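Local coordinates for protein glucose 1-dehydrogenase (Haloferax mediterranei, PDB 2B5W) that oxidises D-glucose to gluconolactone, and other aldose sugars, with NADP(+), or less readily NAD(+), using a catalytic zinc ion, at residues L184-L189 and I215-E220. The protein carries 1 engineered substitution. Sequence-based numbering, arbitrary orientation.
Sequences LGLLTL and IDIIEE. With NAP (NADP nicotinamide-adenine-dinucleotide phosphate), chain I.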
loop_
_atom_site.group_PDB
_atom_site.type_symbol
_atom_site.label_atom_id
_atom_site.label_comp_id
_atom_site.label_asym_id
_atom_site.label_seq_id
_atom_site.Cartn_x
_atom_site.Cartn_y
_atom_site.Cartn_z
ATOM N N LEU A 184 20.022 6.245 -7.665
ATOM C CA LEU A 184 19.049 5.231 -7.204
ATOM C C LEU A 184 18.010 4.908 -8.303
ATOM O O LEU A 184 17.702 3.746 -8.599
ATOM C CB LEU A 184 18.375 5.650 -5.889
ATOM C CG LEU A 184 17.402 4.604 -5.314
ATOM C CD1 LEU A 184 18.095 3.273 -4.996
ATOM C CD2 LEU A 184 16.638 5.162 -4.102
ATOM N N GLY A 185 17.475 5.943 -8.930
ATOM C CA GLY A 185 16.517 5.749 -9.993
ATOM C C GLY A 185 17.099 5.003 -11.169
ATOM O O GLY A 185 16.464 4.110 -11.697
ATOM N N LEU A 186 18.332 5.312 -11.567
ATOM C CA LEU A 186 18.892 4.662 -12.739
ATOM C C LEU A 186 19.240 3.201 -12.421
ATOM O O LEU A 186 19.029 2.313 -13.226
ATOM C CB LEU A 186 20.120 5.400 -13.254
ATOM C CG LEU A 186 19.823 6.821 -13.744
ATOM C CD1 LEU A 186 21.120 7.523 -14.097
ATOM C CD2 LEU A 186 18.969 6.812 -14.961
ATOM N N LEU A 187 19.802 2.963 -11.232
ATOM C CA LEU A 187 20.044 1.578 -10.809
ATOM C C LEU A 187 18.731 0.779 -10.806
ATOM O O LEU A 187 18.663 -0.359 -11.305
ATOM C CB LEU A 187 20.660 1.592 -9.406
ATOM C CG LEU A 187 21.334 0.386 -8.824
ATOM C CD1 LEU A 187 22.494 -0.038 -9.689
ATOM C CD2 LEU A 187 21.794 0.782 -7.410
ATOM N N THR A 188 17.685 1.391 -10.267
ATOM C CA THR A 188 16.393 0.777 -10.185
ATOM C C THR A 188 15.835 0.451 -11.570
ATOM O O THR A 188 15.291 -0.623 -11.790
ATOM C CB THR A 188 15.431 1.641 -9.395
ATOM O OG1 THR A 188 15.918 1.784 -8.053
ATOM C CG2 THR A 188 14.098 1.035 -9.299
ATOM N N LEU A 189 16.004 1.369 -12.513
ATOM C CA LEU A 189 15.520 1.132 -13.864
ATOM C C LEU A 189 16.176 -0.123 -14.490
ATOM O O LEU A 189 15.496 -0.932 -15.111
ATOM C CB LEU A 189 15.764 2.392 -14.693
ATOM C CG LEU A 189 15.245 2.394 -16.126
ATOM C CD1 LEU A 189 13.759 2.349 -16.171
ATOM C CD2 LEU A 189 15.822 3.625 -16.857
ATOM N N ILE A 215 19.995 10.695 -19.503
ATOM C CA ILE A 215 19.133 10.397 -20.635
ATOM C C ILE A 215 19.727 9.272 -21.481
ATOM O O ILE A 215 19.045 8.354 -21.944
ATOM C CB ILE A 215 18.916 11.664 -21.504
ATOM C CG1 ILE A 215 18.236 12.759 -20.672
ATOM C CG2 ILE A 215 18.063 11.304 -22.741
ATOM C CD1 ILE A 215 17.943 14.111 -21.454
ATOM N N ASP A 216 21.039 9.343 -21.697
ATOM C CA ASP A 216 21.668 8.368 -22.500
ATOM C C ASP A 216 21.530 6.970 -21.863
ATOM O O ASP A 216 21.271 6.012 -22.540
ATOM C CB ASP A 216 23.143 8.684 -22.676
ATOM C CG ASP A 216 23.424 9.892 -23.557
ATOM O OD1 ASP A 216 22.512 10.338 -24.274
ATOM O OD2 ASP A 216 24.578 10.410 -23.539
ATOM N N ILE A 217 21.697 6.884 -20.525
ATOM C CA ILE A 217 21.553 5.582 -19.859
ATOM C C ILE A 217 20.126 5.079 -19.975
ATOM O O ILE A 217 19.867 3.927 -20.303
ATOM C CB ILE A 217 21.978 5.696 -18.373
ATOM C CG1 ILE A 217 23.491 5.648 -18.266
ATOM C CG2 ILE A 217 21.366 4.529 -17.562
ATOM C CD1 ILE A 217 24.020 6.008 -16.893
ATOM N N ILE A 218 19.168 5.946 -19.725
ATOM C CA ILE A 218 17.765 5.575 -19.857
ATOM C C ILE A 218 17.474 5.002 -21.237
ATOM O O ILE A 218 16.894 3.967 -21.368
ATOM C CB ILE A 218 16.878 6.799 -19.605
ATOM C CG1 ILE A 218 16.922 7.210 -18.142
ATOM C CG2 ILE A 218 15.422 6.520 -20.013
ATOM C CD1 ILE A 218 16.480 8.631 -17.872
ATOM N N GLU A 219 17.909 5.698 -22.280
ATOM C CA GLU A 219 17.618 5.269 -23.641
ATOM C C GLU A 219 18.378 4.007 -24.063
ATOM O O GLU A 219 17.865 3.191 -24.819
ATOM C CB GLU A 219 17.827 6.460 -24.599
ATOM C CG GLU A 219 16.769 7.514 -24.328
ATOM C CD GLU A 219 16.750 8.677 -25.332
ATOM O OE1 GLU A 219 17.824 9.025 -25.841
ATOM O OE2 GLU A 219 15.667 9.265 -25.555
ATOM N N GLU A 220 19.605 3.864 -23.579
ATOM C CA GLU A 220 20.432 2.700 -23.870
ATOM C C GLU A 220 19.868 1.436 -23.218
ATOM O O GLU A 220 19.974 0.342 -23.770
ATOM C CB GLU A 220 21.882 2.962 -23.516
ATOM C CG GLU A 220 22.845 1.922 -24.053
ATOM C CD GLU A 220 23.037 2.016 -25.560
ATOM O OE1 GLU A 220 22.799 3.097 -26.144
ATOM O OE2 GLU A 220 23.418 0.989 -26.151
HETATM P PA NAP I . 19.385 12.342 -6.291
HETATM O O1A NAP I . 19.268 13.663 -5.697
HETATM O O2A NAP I . 20.782 12.050 -6.856
HETATM O O5B NAP I . 18.354 12.150 -7.470
HETATM C C5B NAP I . 17.063 12.696 -7.494
HETATM C C4B NAP I . 16.841 12.939 -8.970
HETATM O O4B NAP I . 15.481 13.266 -9.149
HETATM C C3B NAP I . 17.689 14.091 -9.542
HETATM O O3B NAP I . 18.517 13.684 -10.619
HETATM C C2B NAP I . 16.647 15.123 -9.979
HETATM O O2B NAP I . 16.920 15.759 -11.217
HETATM C C1B NAP I . 15.392 14.294 -10.111
HETATM N N9A NAP I . 14.205 15.085 -9.852
HETATM C C8A NAP I . 13.906 15.771 -8.698
HETATM N N7A NAP I . 12.717 16.382 -8.866
HETATM C C5A NAP I . 12.277 16.127 -10.144
HETATM C C6A NAP I . 11.144 16.490 -10.878
HETATM N N6A NAP I . 10.198 17.322 -10.393
HETATM N N1A NAP I . 11.000 16.037 -12.168
HETATM C C2A NAP I . 11.941 15.207 -12.741
HETATM N N3A NAP I . 13.071 14.841 -12.030
HETATM C C4A NAP I . 13.221 15.280 -10.756
HETATM O O3 NAP I . 19.191 11.205 -5.192
HETATM P PN NAP I . 19.374 9.597 -5.264
HETATM O O1N NAP I . 18.996 9.046 -6.597
HETATM O O2N NAP I . 20.642 9.141 -4.610
HETATM O O5D NAP I . 18.126 9.476 -4.274
HETATM C C5D NAP I . 16.805 9.620 -4.757
HETATM C C4D NAP I . 15.827 9.830 -3.602
HETATM O O4D NAP I . 15.812 8.635 -2.816
HETATM C C3D NAP I . 16.217 10.969 -2.656
HETATM O O3D NAP I . 15.078 11.708 -2.260
HETATM C C2D NAP I . 16.850 10.233 -1.480
HETATM O O2D NAP I . 16.855 10.937 -0.265
HETATM C C1D NAP I . 15.999 8.964 -1.440
HETATM N N1N NAP I . 16.631 7.774 -0.859
HETATM C C2N NAP I . 15.846 7.074 0.005
HETATM C C3N NAP I . 16.305 5.900 0.530
HETATM C C7N NAP I . 15.305 5.109 1.323
HETATM O O7N NAP I . 15.901 4.041 1.988
HETATM N N7N NAP I . 13.994 5.473 1.334
HETATM C C4N NAP I . 17.584 5.408 0.243
HETATM C C5N NAP I . 18.370 6.128 -0.649
HETATM C C6N NAP I . 17.872 7.307 -1.222
HETATM P P2B NAP I . 17.777 17.173 -11.302
HETATM O O1X NAP I . 19.150 16.991 -10.907
HETATM O O2X NAP I . 17.605 17.571 -12.782
HETATM O O3X NAP I . 17.104 18.213 -10.400
#
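Leu-186 and Leu-189 pack against Ile-217 and Ile-218 where two nearly parallel helices run side by side, their segment axes 11° apart; the contacts are apolar, and Leu-189 touches Ile-218. The chain of Ile-218 can be followed outward. Its CB leaves the helix across the interface instead of straight at the partner, and chi1 (-70°), with CG1 anti to its own carbonyl carbon, brings CG1 to where both leucines meet it. CG1 makes the closest approaches: it lies 3.8 Å from CD2 of Leu-186 and 4.0 Å from CD2 of Leu-189, each leucine crossing the isoleucine at about a right angle. CD2 of Leu-189 also comes within 4.1 Å of CA of Ile-218, with CB and CG2 slightly farther from that methyl than CG1 is. Beyond CG1, CD1 stays near CD2 of Leu-186; the side chain as a whole also rests on Cys-204 of strand 201-206. Leu-186 uses the same methyl twice, since its CD2 also meets CG2 of Ile-217 at 4.2 Å.

This is the Rossmann domain, in which helix 183-194 and helix 213-220 flank the parallel sheet and are linked through strand 201-206, the helix-strand-helix part of successive beta-alpha-beta crossovers. Leu-189 packs down on Leu-202 and Cys-204 of that strand, whereas Leu-186 and Ile-217 both reach Ile-348, with Leu-327 and Phe-323 of helix 321-327 closing over them.

Near its N-terminal end, helix 183-194 also meets the cofactor. The amide N of Leu-184 donates to O1N of the NADP pyrophosphate at 3.2 Å, a moderately bent bond (150° at the hydrogen), and CD2 of Leu-184 lies 3.8 Å from C6N of the nicotinamide ring. One turn on, Thr-188 grips the carbonyl O of Leu-184 from opposite faces, by its backbone N and by OG1 at 2.7 Å, and OG1 is further bonded to Thr-155 of helix 149-164.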